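Local coordinates for protein aminotransferase class I and II (Streptococcus suis 89/1591, PDB 3OP7) that probably transfers amino groups between amino acids and keto acids, using pyridoxal phosphate held as a Schiff base on a lysine, at residues L95-S100 with Y189-E194; V108-P113 with Q117-P122; D130-E135 with P142-L147; I160-A163 with A169-D172. One frame throughout, in Å; residues are numbered along the deposited sequence.

Contact 1. Residues L95-S100 with Y189-E194; sequences LLVLYS and YILSDE
Asp193 OD2 is gripped by hydrogen bonds to N1 of the cofactor-bearing lysine at position 222 and to Asn94 ND2, while two residues earlier on its strand Leu191 packs against Val97 and Leu98. An aspartate facing the pyridine nitrogen is a hallmark of fold type I pyridoxal phosphate enzymes, and strand 189-193 of the large mixed sheet carries it beneath helix 89-101. The direct meeting of 95-100 with 189-194 is small and entirely apolar. Val97 and Leu191 reach for one another tip to tip, with Val97 CG1 4.1 Å from Leu191 CD1. Leu98 comes across at about a right angle, its CD2 3.9 Å from Leu191 CD2. Leu191, CG anti to the backbone N (chi1 168°), brings its forked end to both: CD2 meets Leu98, while Val97 CG1 lies equally near CD1 and CD2. Leu118 of helix 117-124 also packs on Leu191. Another side of the helix faces the second subunit, whose Ser124 OG is hydrogen-bonded to Tyr99 OH. Within the helix, Leu96 O takes two bonds from one residue: Ser100 N at 3.0 Å and Ser100 OG at 2.8 Å approach Leu96 O from opposite faces of its carbonyl plane.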
loop_
_atom_site.group_PDB
_atom_site.type_symbol
_atom_site.label_atom_id
_atom_site.label_comp_id
_atom_site.label_asym_id
_atom_site.label_seq_id
_atom_site.Cartn_x
_atom_site.Cartn_y
_atom_site.Cartn_z
ATOM N N LEU A 95 1.032 -4.696 -7.330
ATOM C CA LEU A 95 1.502 -3.366 -7.651
ATOM C C LEU A 95 3.019 -3.317 -7.593
ATOM O O LEU A 95 3.665 -2.726 -8.473
ATOM C CB LEU A 95 0.933 -2.344 -6.674
ATOM C CG LEU A 95 1.434 -0.908 -6.904
ATOM C CD1 LEU A 95 1.158 -0.423 -8.323
ATOM C CD2 LEU A 95 0.842 0.002 -5.848
ATOM N N LEU A 96 3.608 -3.857 -6.538
ATOM C CA LEU A 96 5.077 -3.827 -6.406
ATOM C C LEU A 96 5.757 -4.516 -7.607
ATOM O O LEU A 96 6.742 -3.998 -8.157
ATOM C CB LEU A 96 5.500 -4.515 -5.147
ATOM C CG LEU A 96 7.018 -4.621 -4.875
ATOM C CD1 LEU A 96 7.673 -3.221 -4.829
ATOM C CD2 LEU A 96 7.258 -5.437 -3.581
ATOM N N VAL A 97 5.237 -5.664 -8.004
ATOM C CA VAL A 97 5.822 -6.415 -9.143
ATOM C C VAL A 97 5.761 -5.560 -10.424
ATOM O O VAL A 97 6.785 -5.314 -11.100
ATOM C CB VAL A 97 5.150 -7.764 -9.374
ATOM C CG1 VAL A 97 5.653 -8.463 -10.714
ATOM C CG2 VAL A 97 5.437 -8.669 -8.170
ATOM N N LEU A 98 4.563 -5.069 -10.739
ATOM C CA LEU A 98 4.350 -4.362 -11.995
ATOM C C LEU A 98 5.060 -3.029 -12.016
ATOM O O LEU A 98 5.723 -2.651 -12.984
ATOM C CB LEU A 98 2.828 -4.243 -12.243
ATOM C CG LEU A 98 2.130 -5.607 -12.411
ATOM C CD1 LEU A 98 0.625 -5.485 -12.175
ATOM C CD2 LEU A 98 2.419 -6.175 -13.809
ATOM N N TYR A 99 4.954 -2.305 -10.929
ATOM C CA TYR A 99 5.566 -0.999 -10.887
ATOM C C TYR A 99 7.105 -1.096 -10.973
ATOM O O TYR A 99 7.764 -0.242 -11.606
ATOM C CB TYR A 99 5.096 -0.287 -9.637
ATOM C CG TYR A 99 5.151 1.206 -9.638
ATOM C CD1 TYR A 99 5.149 1.943 -10.806
ATOM C CD2 TYR A 99 5.235 1.894 -8.458
ATOM C CE1 TYR A 99 5.234 3.338 -10.791
ATOM C CE2 TYR A 99 5.300 3.288 -8.440
ATOM C CZ TYR A 99 5.288 3.994 -9.606
ATOM O OH TYR A 99 5.391 5.378 -9.558
ATOM N N SER A 100 7.685 -2.122 -10.362
ATOM C CA SER A 100 9.132 -2.304 -10.324
ATOM C C SER A 100 9.652 -2.727 -11.699
ATOM O O SER A 100 10.727 -2.253 -12.145
ATOM C CB SER A 100 9.507 -3.383 -9.289
ATOM O OG SER A 100 9.272 -2.929 -7.972
ATOM N N TYR A 189 8.643 -13.134 -18.005
ATOM C CA TYR A 189 8.221 -13.458 -16.667
ATOM C C TYR A 189 6.796 -13.884 -16.786
ATOM O O TYR A 189 6.084 -13.432 -17.686
ATOM C CB TYR A 189 8.169 -12.248 -15.781
ATOM C CG TYR A 189 9.484 -11.556 -15.502
ATOM C CD1 TYR A 189 10.458 -12.184 -14.787
ATOM C CD2 TYR A 189 9.710 -10.231 -15.943
ATOM C CE1 TYR A 189 11.682 -11.525 -14.515
ATOM C CE2 TYR A 189 10.901 -9.567 -15.675
ATOM C CZ TYR A 189 11.880 -10.216 -14.953
ATOM O OH TYR A 189 13.064 -9.552 -14.681
ATOM N N ILE A 190 6.355 -14.679 -15.835
ATOM C CA ILE A 190 4.926 -14.942 -15.641
ATOM C C ILE A 190 4.554 -14.541 -14.216
ATOM O O ILE A 190 5.031 -15.132 -13.244
ATOM C CB ILE A 190 4.522 -16.419 -15.884
ATOM C CG1 ILE A 190 4.798 -16.857 -17.333
ATOM C CG2 ILE A 190 3.013 -16.579 -15.553
ATOM C CD1 ILE A 190 4.625 -18.353 -17.602
ATOM N N LEU A 191 3.742 -13.491 -14.102
ATOM C CA LEU A 191 3.220 -13.029 -12.826
ATOM C C LEU A 191 1.921 -13.811 -12.651
ATOM O O LEU A 191 1.045 -13.802 -13.551
ATOM C CB LEU A 191 2.867 -11.565 -12.888
ATOM C CG LEU A 191 2.042 -10.989 -11.704
ATOM C CD1 LEU A 191 2.709 -11.322 -10.312
ATOM C CD2 LEU A 191 1.813 -9.455 -11.844
ATOM N N SER A 192 1.816 -14.548 -11.557
ATOM C CA SER A 192 0.603 -15.298 -11.250
ATOM C C SER A 192 0.033 -14.901 -9.877
ATOM O O SER A 192 0.663 -15.114 -8.842
ATOM C CB SER A 192 0.921 -16.794 -11.288
ATOM O OG SER A 192 -0.251 -17.568 -11.069
ATOM N N ASP A 193 -1.110 -14.228 -9.889
ATOM C CA ASP A 193 -1.822 -13.878 -8.690
ATOM C C ASP A 193 -2.618 -15.120 -8.246
ATOM O O ASP A 193 -3.563 -15.582 -8.929
ATOM C CB ASP A 193 -2.705 -12.659 -8.970
ATOM C CG ASP A 193 -3.661 -12.305 -7.827
ATOM O OD1 ASP A 193 -4.022 -13.167 -7.004
ATOM O OD2 ASP A 193 -4.164 -11.180 -7.852
ATOM N N GLU A 194 -2.147 -15.693 -7.152
ATOM C CA GLU A 194 -2.587 -16.951 -6.647
ATOM C C GLU A 194 -3.360 -16.859 -5.350
ATOM O O GLU A 194 -3.380 -17.811 -4.570
ATOM C CB GLU A 194 -1.392 -17.927 -6.557
ATOM C CG GLU A 194 -0.820 -18.172 -7.944
ATOM C CD GLU A 194 0.489 -18.936 -8.045
ATOM O OE1 GLU A 194 1.212 -19.083 -7.043
ATOM O OE2 GLU A 194 0.766 -19.433 -9.184
#

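Contact 2. Residues V108-P113 with Q117-P122; sequences VISLYP and QLYDIP
Tyr112 drives the edge of its ring into a face of Tyr119, a T-shaped pair with ring centroids 5.0 Å apart and planes at 74°. The closest approach is Tyr112 CE1 to Tyr119 CZ, 3.6 Å, so the edge lands toward the rim of the face rather than over its centre. With CG lodged between the backbone N and the carbonyl carbon (chi1 54°), Tyr119 lies against the strand, and Ser110 OG meets its ring at the edge, in plane. Ser110 OG, 3.7 Å from Tyr119 CB, donates to Leu111 O at 2.8 Å, a bond within its own strand. Leu118 O is buried nearby and has no hydrogen-bond partner in the model. At the other end of the contact Val108 CG1 lies 4.2 Å from Pro122 CG, the two side chains crossing at about a right angle. Further out, Tyr112 OH is hydrogen-bonded to Glu341 OE1, and a cis peptide leads from Tyr112 into Pro113. Segments 108-112 and 117-122 run roughly antiparallel (147°), within the first two elements of a beta-alpha-beta unit completed by strand 128-135. Helix 89-101 flanks the helix through Leu98 on Pro122, and Cys159 of strand 157-161 backs Leu118.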
loop_
_atom_site.group_PDB
_atom_site.type_symbol
_atom_site.label_atom_id
_atom_site.label_comp_id
_atom_site.label_asym_id
_atom_site.label_seq_id
_atom_site.Cartn_x
_atom_site.Cartn_y
_atom_site.Cartn_z
ATOM N N VAL A 108 3.299 -6.646 -22.773
ATOM C CA VAL A 108 2.776 -7.470 -21.676
ATOM C C VAL A 108 1.496 -8.101 -22.166
ATOM O O VAL A 108 0.716 -7.444 -22.851
ATOM C CB VAL A 108 2.479 -6.574 -20.422
ATOM C CG1 VAL A 108 1.674 -7.341 -19.340
ATOM C CG2 VAL A 108 3.775 -5.972 -19.870
ATOM N N ILE A 109 1.282 -9.377 -21.841
ATOM C CA ILE A 109 0.058 -10.078 -22.156
ATOM C C ILE A 109 -0.646 -10.449 -20.863
ATOM O O ILE A 109 -0.006 -10.977 -19.957
ATOM C CB ILE A 109 0.361 -11.358 -22.939
ATOM C CG1 ILE A 109 1.100 -11.021 -24.235
ATOM C CG2 ILE A 109 -0.930 -12.193 -23.217
ATOM C CD1 ILE A 109 1.588 -12.273 -25.010
ATOM N N SER A 110 -1.939 -10.118 -20.768
ATOM C CA SER A 110 -2.722 -10.394 -19.573
ATOM C C SER A 110 -3.897 -11.230 -19.882
ATOM O O SER A 110 -4.601 -10.969 -20.870
ATOM C CB SER A 110 -3.211 -9.106 -18.932
ATOM O OG SER A 110 -4.001 -9.401 -17.775
ATOM N N LEU A 111 -4.093 -12.261 -19.053
ATOM C CA LEU A 111 -5.354 -12.974 -18.987
ATOM C C LEU A 111 -6.493 -11.947 -18.929
ATOM O O LEU A 111 -6.342 -10.881 -18.338
ATOM C CB LEU A 111 -5.369 -13.869 -17.737
ATOM C CG LEU A 111 -6.478 -14.904 -17.578
ATOM C CD1 LEU A 111 -6.411 -15.930 -18.689
ATOM C CD2 LEU A 111 -6.399 -15.526 -16.142
ATOM N N TYR A 112 -7.638 -12.273 -19.543
ATOM C CA TYR A 112 -8.702 -11.279 -19.648
ATOM C C TYR A 112 -10.046 -11.935 -19.890
ATOM O O TYR A 112 -10.162 -12.853 -20.739
ATOM C CB TYR A 112 -8.419 -10.267 -20.773
ATOM C CG TYR A 112 -9.362 -9.102 -20.728
ATOM C CD1 TYR A 112 -9.113 -8.039 -19.858
ATOM C CD2 TYR A 112 -10.523 -9.064 -21.497
ATOM C CE1 TYR A 112 -9.962 -6.967 -19.752
ATOM C CE2 TYR A 112 -11.387 -7.957 -21.415
ATOM C CZ TYR A 112 -11.101 -6.929 -20.524
ATOM O OH TYR A 112 -11.919 -5.813 -20.386
ATOM N N PRO A 113 -11.075 -11.511 -19.131
ATOM C CA PRO A 113 -11.059 -10.691 -17.944
ATOM C C PRO A 113 -10.321 -11.369 -16.835
ATOM O O PRO A 113 -10.173 -12.578 -16.812
ATOM C CB PRO A 113 -12.546 -10.633 -17.503
ATOM C CG PRO A 113 -13.269 -11.291 -18.408
ATOM C CD PRO A 113 -12.448 -11.837 -19.525
ATOM N N GLN A 117 -5.988 -5.075 -11.712
ATOM C CA GLN A 117 -4.597 -4.647 -11.552
ATOM C C GLN A 117 -3.705 -5.173 -12.688
ATOM O O GLN A 117 -2.776 -4.486 -13.129
ATOM C CB GLN A 117 -4.024 -5.186 -10.255
ATOM C CG GLN A 117 -4.444 -4.432 -8.971
ATOM C CD GLN A 117 -3.658 -4.927 -7.792
ATOM O OE1 GLN A 117 -3.755 -6.091 -7.433
ATOM N NE2 GLN A 117 -2.869 -4.024 -7.166
ATOM N N LEU A 118 -3.976 -6.410 -13.078
ATOM C CA LEU A 118 -3.040 -7.171 -13.875
ATOM C C LEU A 118 -2.881 -6.647 -15.304
ATOM O O LEU A 118 -1.810 -6.857 -15.908
ATOM C CB LEU A 118 -3.381 -8.670 -13.891
ATOM C CG LEU A 118 -3.336 -9.366 -12.530
ATOM C CD1 LEU A 118 -3.836 -10.812 -12.750
ATOM C CD2 LEU A 118 -1.926 -9.264 -11.806
ATOM N N TYR A 119 -3.887 -5.948 -15.817
ATOM C CA TYR A 119 -3.811 -5.332 -17.146
ATOM C C TYR A 119 -3.781 -3.805 -17.122
ATOM O O TYR A 119 -3.074 -3.221 -17.930
ATOM C CB TYR A 119 -4.894 -5.869 -18.083
ATOM C CG TYR A 119 -6.309 -5.791 -17.578
ATOM C CD1 TYR A 119 -7.054 -4.635 -17.744
ATOM C CD2 TYR A 119 -6.892 -6.854 -16.903
ATOM C CE1 TYR A 119 -8.344 -4.568 -17.288
ATOM C CE2 TYR A 119 -8.143 -6.780 -16.414
ATOM C CZ TYR A 119 -8.877 -5.620 -16.599
ATOM O OH TYR A 119 -10.158 -5.533 -16.107
ATOM N N ASP A 120 -4.479 -3.161 -16.187
ATOM C CA ASP A 120 -4.498 -1.704 -16.163
ATOM C C ASP A 120 -3.270 -1.071 -15.544
ATOM O O ASP A 120 -2.870 0.010 -15.973
ATOM C CB ASP A 120 -5.813 -1.172 -15.596
ATOM C CG ASP A 120 -6.919 -1.099 -16.660
ATOM O OD1 ASP A 120 -6.589 -1.039 -17.899
ATOM O OD2 ASP A 120 -8.124 -1.103 -16.261
ATOM N N ILE A 121 -2.632 -1.722 -14.578
ATOM C CA ILE A 121 -1.385 -1.154 -14.087
ATOM C C ILE A 121 -0.349 -1.109 -15.212
ATOM O O ILE A 121 0.239 -0.041 -15.455
ATOM C CB ILE A 121 -0.873 -1.793 -12.752
ATOM C CG1 ILE A 121 -1.858 -1.475 -11.616
ATOM C CG2 ILE A 121 0.521 -1.263 -12.416
ATOM C CD1 ILE A 121 -1.571 -2.192 -10.298
ATOM N N PRO A 122 -0.118 -2.229 -15.936
ATOM C CA PRO A 122 0.908 -2.081 -16.954
ATOM C C PRO A 122 0.574 -1.046 -18.022
ATOM O O PRO A 122 1.452 -0.328 -18.461
ATOM C CB PRO A 122 1.064 -3.483 -17.564
ATOM C CG PRO A 122 0.201 -4.401 -16.796
ATOM C CD PRO A 122 -0.422 -3.630 -15.631
#

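Contact 3. Residues D130-E135 with P142-L147; sequences DLWQIE and PDLEKL
Trp132 is clamped between Pro142 and Leu147, the tightly packed half of this contact. Pro142 CG sits over the six-membered ring, 3.5 Å from its centroid, in a CH-pi contact close to the ring normal. On the opposite face Leu147 offers CB near the rim, 3.6 Å from Trp132 NE1, and CD2 in a second, longer CH-pi contact. Leu144 CD2 closes in at the indole edge. In the ring plane, Trp132 NE1 donates to Asp143 O at 2.9 Å, an almost straight bond (170°) that nevertheless arrives well above the carbonyl plane, 62° out of it. The same oxygen accepts Leu147 N, so one carbonyl serves both the first helical turn and the indole, fixing the ring's rotation. At the border of the large sheet, strand 128-135 turns back into the short antiparallel strand 141-142, and helix 144-150 follows at once, N-capped by Asp143, whose OD1 accepts from Glu145 N. The other half is looser and reaches solvent. There the exposed Lys146, bent at its last torsion (chi4 89°), forms salt bridges through NZ to Glu135 OE2 (2.9 Å) and Asp143 OD2 (3.1 Å), a three-residue network joining two carboxylates that would otherwise probably repel. One water accepts from Asp143 N at 2.8 Å and donates to Gln133 O at 2.6 Å and Glu135 OE2 at 3.1 Å.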
loop_
_atom_site.group_PDB
_atom_site.type_symbol
_atom_site.label_atom_id
_atom_site.label_comp_id
_atom_site.label_asym_id
_atom_site.label_seq_id
_atom_site.Cartn_x
_atom_site.Cartn_y
_atom_site.Cartn_z
ATOM N N ASP A 130 -1.559 -6.709 -24.534
ATOM C CA ASP A 130 -2.466 -7.558 -25.274
ATOM C C ASP A 130 -3.292 -8.414 -24.303
ATOM O O ASP A 130 -2.812 -8.813 -23.233
ATOM C CB ASP A 130 -1.653 -8.470 -26.211
ATOM C CG ASP A 130 -1.371 -7.845 -27.575
ATOM O OD1 ASP A 130 -2.309 -7.249 -28.170
ATOM O OD2 ASP A 130 -0.218 -7.961 -28.065
ATOM N N LEU A 131 -4.526 -8.700 -24.690
ATOM C CA LEU A 131 -5.462 -9.429 -23.857
ATOM C C LEU A 131 -5.616 -10.858 -24.314
ATOM O O LEU A 131 -5.928 -11.152 -25.480
ATOM C CB LEU A 131 -6.796 -8.712 -23.837
ATOM C CG LEU A 131 -6.730 -7.248 -23.338
ATOM C CD1 LEU A 131 -8.157 -6.640 -23.404
ATOM C CD2 LEU A 131 -6.139 -7.063 -21.959
ATOM N N TRP A 132 -5.381 -11.763 -23.393
ATOM C CA TRP A 132 -5.455 -13.185 -23.669
ATOM C C TRP A 132 -6.794 -13.672 -23.122
ATOM O O TRP A 132 -6.953 -13.855 -21.917
ATOM C CB TRP A 132 -4.264 -13.840 -22.978
ATOM C CG TRP A 132 -4.098 -15.318 -23.285
ATOM C CD1 TRP A 132 -4.494 -15.993 -24.423
ATOM C CD2 TRP A 132 -3.449 -16.294 -22.456
ATOM N NE1 TRP A 132 -4.130 -17.301 -24.324
ATOM C CE2 TRP A 132 -3.516 -17.524 -23.125
ATOM C CE3 TRP A 132 -2.847 -16.255 -21.199
ATOM C CZ2 TRP A 132 -2.960 -18.708 -22.581
ATOM C CZ3 TRP A 132 -2.306 -17.427 -20.664
ATOM C CH2 TRP A 132 -2.356 -18.611 -21.338
ATOM N N GLN A 133 -7.721 -13.912 -24.052
ATOM C CA GLN A 133 -9.162 -14.011 -23.735
ATOM C C GLN A 133 -9.574 -15.391 -23.219
ATOM O O GLN A 133 -9.336 -16.405 -23.866
ATOM C CB GLN A 133 -10.035 -13.686 -24.973
ATOM C CG GLN A 133 -9.866 -12.243 -25.524
ATOM C CD GLN A 133 -10.587 -11.179 -24.728
ATOM O OE1 GLN A 133 -11.417 -11.477 -23.851
ATOM N NE2 GLN A 133 -10.244 -9.911 -24.999
ATOM N N ILE A 134 -10.230 -15.415 -22.054
ATOM C CA ILE A 134 -10.762 -16.636 -21.502
ATOM C C ILE A 134 -11.945 -17.048 -22.378
ATOM O O ILE A 134 -12.619 -16.184 -22.978
ATOM C CB ILE A 134 -11.154 -16.535 -20.015
ATOM C CG1 ILE A 134 -12.308 -15.551 -19.813
ATOM C CG2 ILE A 134 -9.895 -16.123 -19.131
ATOM C CD1 ILE A 134 -12.626 -15.268 -18.312
ATOM N N GLU A 135 -12.161 -18.367 -22.460
ATOM C CA GLU A 135 -13.175 -18.947 -23.302
ATOM C C GLU A 135 -14.131 -19.865 -22.528
ATOM O O GLU A 135 -13.774 -20.960 -22.059
ATOM C CB GLU A 135 -12.532 -19.696 -24.485
ATOM C CG GLU A 135 -12.017 -18.698 -25.555
ATOM C CD GLU A 135 -11.047 -19.294 -26.572
ATOM O OE1 GLU A 135 -10.990 -20.529 -26.685
ATOM O OE2 GLU A 135 -10.310 -18.503 -27.214
ATOM N N PRO A 142 -8.133 -19.623 -21.249
ATOM C CA PRO A 142 -7.772 -19.011 -22.543
ATOM C C PRO A 142 -7.059 -20.032 -23.395
ATOM O O PRO A 142 -6.783 -21.132 -22.914
ATOM C CB PRO A 142 -6.810 -17.912 -22.137
ATOM C CG PRO A 142 -6.065 -18.546 -21.016
ATOM C CD PRO A 142 -7.094 -19.337 -20.238
ATOM N N ASP A 143 -6.834 -19.715 -24.668
ATOM C CA ASP A 143 -6.348 -20.707 -25.624
ATOM C C ASP A 143 -4.825 -20.522 -25.765
ATOM O O ASP A 143 -4.345 -19.492 -26.200
ATOM C CB ASP A 143 -7.080 -20.506 -26.957
ATOM C CG ASP A 143 -6.702 -21.506 -28.047
ATOM O OD1 ASP A 143 -5.825 -22.394 -27.872
ATOM O OD2 ASP A 143 -7.304 -21.365 -29.128
ATOM N N LEU A 144 -4.082 -21.548 -25.398
ATOM C CA LEU A 144 -2.624 -21.541 -25.565
ATOM C C LEU A 144 -2.192 -21.321 -27.013
ATOM O O LEU A 144 -1.178 -20.649 -27.227
ATOM C CB LEU A 144 -2.032 -22.812 -25.007
ATOM C CG LEU A 144 -2.080 -22.980 -23.489
ATOM C CD1 LEU A 144 -1.887 -24.452 -23.106
ATOM C CD2 LEU A 144 -1.012 -22.036 -22.814
ATOM N N GLU A 145 -2.942 -21.841 -28.006
ATOM C CA GLU A 145 -2.621 -21.511 -29.418
ATOM C C GLU A 145 -2.714 -20.008 -29.671
ATOM O O GLU A 145 -1.900 -19.458 -30.414
ATOM C CB GLU A 145 -3.526 -22.227 -30.429
ATOM C CG GLU A 145 -3.384 -23.689 -30.385
ATOM C CD GLU A 145 -4.148 -24.387 -31.503
ATOM O OE1 GLU A 145 -4.941 -23.709 -32.219
ATOM O OE2 GLU A 145 -3.929 -25.607 -31.658
ATOM N N LYS A 146 -3.686 -19.332 -29.051
ATOM C CA LYS A 146 -3.796 -17.881 -29.209
ATOM C C LYS A 146 -2.669 -17.181 -28.530
ATOM O O LYS A 146 -2.189 -16.125 -28.993
ATOM C CB LYS A 146 -5.158 -17.352 -28.752
ATOM C CG LYS A 146 -6.227 -17.849 -29.738
ATOM C CD LYS A 146 -7.609 -17.194 -29.633
ATOM C CE LYS A 146 -8.605 -17.907 -30.541
ATOM N NZ LYS A 146 -9.281 -19.027 -29.840
ATOM N N LEU A 147 -2.223 -17.729 -27.407
ATOM C CA LEU A 147 -1.053 -17.136 -26.754
ATOM C C LEU A 147 0.171 -17.164 -27.666
ATOM O O LEU A 147 0.954 -16.197 -27.701
ATOM C CB LEU A 147 -0.718 -17.830 -25.459
ATOM C CG LEU A 147 0.461 -17.232 -24.664
ATOM C CD1 LEU A 147 0.274 -15.752 -24.255
ATOM C CD2 LEU A 147 0.723 -18.100 -23.429
HETATM O O HOH W 1 -7.829 -17.331 -25.833
#

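Contact 4. Residues I160-A163 with A169-D172; sequences INNA and AVMD. With EDO (1,2-ethanediol), chain F.
The Asn162 amide lies edge-on to the backbone of Met171, with Val170 CG2 on one side of its plane, displaced toward OD1, and Met171 CB and CG on the other, off to the side rather than over its centre. Both polar atoms of its edge are used. Met171 N donates to Asn162 OD1 at 2.7 Å, and Asn162 ND2 donates to Met171 O at 3.1 Å; both bonds are nearly straight (167°) and lie in the plane of the accepting carbonyl, on a lone pair. The amide thus pairs with one residue much as a neighbouring strand would, and the two bonds together fix its flip. The first torsion of Asn162 (chi1 -154°) turns CG away from the backbone N and carries the amide across to the loop. Val170 CG2 is 3.4 Å from OD1 of Asn162, and Ala163 CA is 3.4 Å from Ala169 O, a close approach at a cis peptide between Asn162 and Ala163. Deeper in, Met171 SE (the residue is selenomethionine) rests 3.9 Å from Ile160 CD1. On the outer side Val170 N donates to O1 of an ethanediol at 2.9 Å, probably a crystallisation additive. Asp172 then N-caps helix 173-184. Between the segments runs the Asn-Pro-Thr-Gly loop typical of class I and II aminotransferases, closed here at its base; in relatives its asparagine contacts the cofactor.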
loop_
_atom_site.group_PDB
_atom_site.type_symbol
_atom_site.label_atom_id
_atom_site.label_comp_id
_atom_site.label_asym_id
_atom_site.label_seq_id
_atom_site.Cartn_x
_atom_site.Cartn_y
_atom_site.Cartn_z
ATOM N N ILE A 160 -1.266 -13.818 -15.225
ATOM C CA ILE A 160 -2.384 -14.697 -14.991
ATOM C C ILE A 160 -2.870 -14.593 -13.545
ATOM O O ILE A 160 -2.176 -14.071 -12.679
ATOM C CB ILE A 160 -2.008 -16.161 -15.289
ATOM C CG1 ILE A 160 -0.948 -16.701 -14.309
ATOM C CG2 ILE A 160 -1.564 -16.340 -16.772
ATOM C CD1 ILE A 160 -0.711 -18.267 -14.512
ATOM N N ASN A 161 -4.063 -15.124 -13.287
ATOM C CA ASN A 161 -4.689 -15.112 -11.983
ATOM C C ASN A 161 -5.208 -16.559 -11.875
ATOM O O ASN A 161 -6.047 -17.008 -12.657
ATOM C CB ASN A 161 -5.778 -14.039 -12.009
ATOM C CG ASN A 161 -6.518 -13.820 -10.693
ATOM O OD1 ASN A 161 -7.633 -13.250 -10.727
ATOM N ND2 ASN A 161 -5.922 -14.186 -9.553
ATOM N N ASN A 162 -4.667 -17.306 -10.924
ATOM C CA ASN A 162 -4.874 -18.744 -10.854
ATOM C C ASN A 162 -5.144 -19.152 -9.390
ATOM O O ASN A 162 -4.211 -19.179 -8.581
ATOM C CB ASN A 162 -3.648 -19.492 -11.380
ATOM C CG ASN A 162 -3.999 -20.883 -11.934
ATOM O OD1 ASN A 162 -5.114 -21.101 -12.497
ATOM N ND2 ASN A 162 -3.091 -21.844 -11.743
ATOM N N ALA A 163 -6.390 -19.494 -9.026
ATOM C CA ALA A 163 -7.591 -19.428 -9.892
ATOM C C ALA A 163 -8.014 -18.042 -10.279
ATOM O O ALA A 163 -7.627 -17.084 -9.618
ATOM C CB ALA A 163 -8.758 -20.139 -9.182
ATOM N N ALA A 169 -12.038 -20.511 -12.241
ATOM C CA ALA A 169 -11.441 -21.610 -13.023
ATOM C C ALA A 169 -9.921 -21.636 -12.818
ATOM O O ALA A 169 -9.314 -20.596 -12.602
ATOM C CB ALA A 169 -11.741 -21.430 -14.535
ATOM N N VAL A 170 -9.314 -22.815 -12.907
ATOM C CA VAL A 170 -7.906 -22.957 -12.585
ATOM C C VAL A 170 -7.147 -23.656 -13.741
ATOM O O VAL A 170 -7.684 -24.501 -14.429
ATOM C CB VAL A 170 -7.792 -23.690 -11.200
ATOM C CG1 VAL A 170 -7.958 -25.213 -11.392
ATOM C CG2 VAL A 170 -6.570 -23.340 -10.449
HETATM N N MSE A 171 -5.922 -23.207 -13.974
HETATM C CA MSE A 171 -4.981 -23.922 -14.835
HETATM C C MSE A 171 -4.226 -24.940 -14.032
HETATM O O MSE A 171 -3.493 -24.592 -13.110
HETATM C CB MSE A 171 -3.958 -22.964 -15.438
HETATM C CG MSE A 171 -4.547 -21.866 -16.292
HETATM SE SE MSE A 171 -3.288 -20.384 -16.577
HETATM C CE MSE A 171 -4.347 -19.411 -17.876
ATOM N N ASP A 172 -4.311 -26.182 -14.427
ATOM C CA ASP A 172 -3.583 -27.216 -13.708
ATOM C C ASP A 172 -2.118 -27.305 -14.173
ATOM O O ASP A 172 -1.659 -26.540 -15.040
ATOM C CB ASP A 172 -4.323 -28.556 -13.777
ATOM C CG ASP A 172 -4.381 -29.155 -15.165
ATOM O OD1 ASP A 172 -3.720 -28.693 -16.111
ATOM O OD2 ASP A 172 -5.105 -30.139 -15.304
HETATM C C1 EDO F . -10.807 -25.941 -14.208
HETATM O O1 EDO F . -11.322 -24.907 -13.341
HETATM C C2 EDO F . -10.816 -25.505 -15.678
HETATM O O2 EDO F . -12.140 -25.127 -16.107
#

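Overall arrangement
All four contacts belong to the large mixed sheet of the cofactor-binding domain, where strands 189-193, 157-161, 107-112 and 128-135 lie side by side in that order. Contacts 2, 3 and 4 follow one another along the chain, all nested within the loop that contact 1 closes. Contacts 1 and 2 have centres 10 Å apart and share the packing of helices 89-101 and 117-124 near the second subunit. Contacts 3 and 4, 13 Å apart, meet where Pro142 and Trp132 touch Met171. Contacts 1 and 3 are farthest apart, about 19 Å between centres. A hydrogen bond from Asn161 ND2 to Asp193 O links contact 4 with contact 1, joining the Asn-Pro-Thr-Gly loop to the cofactor's aspartate.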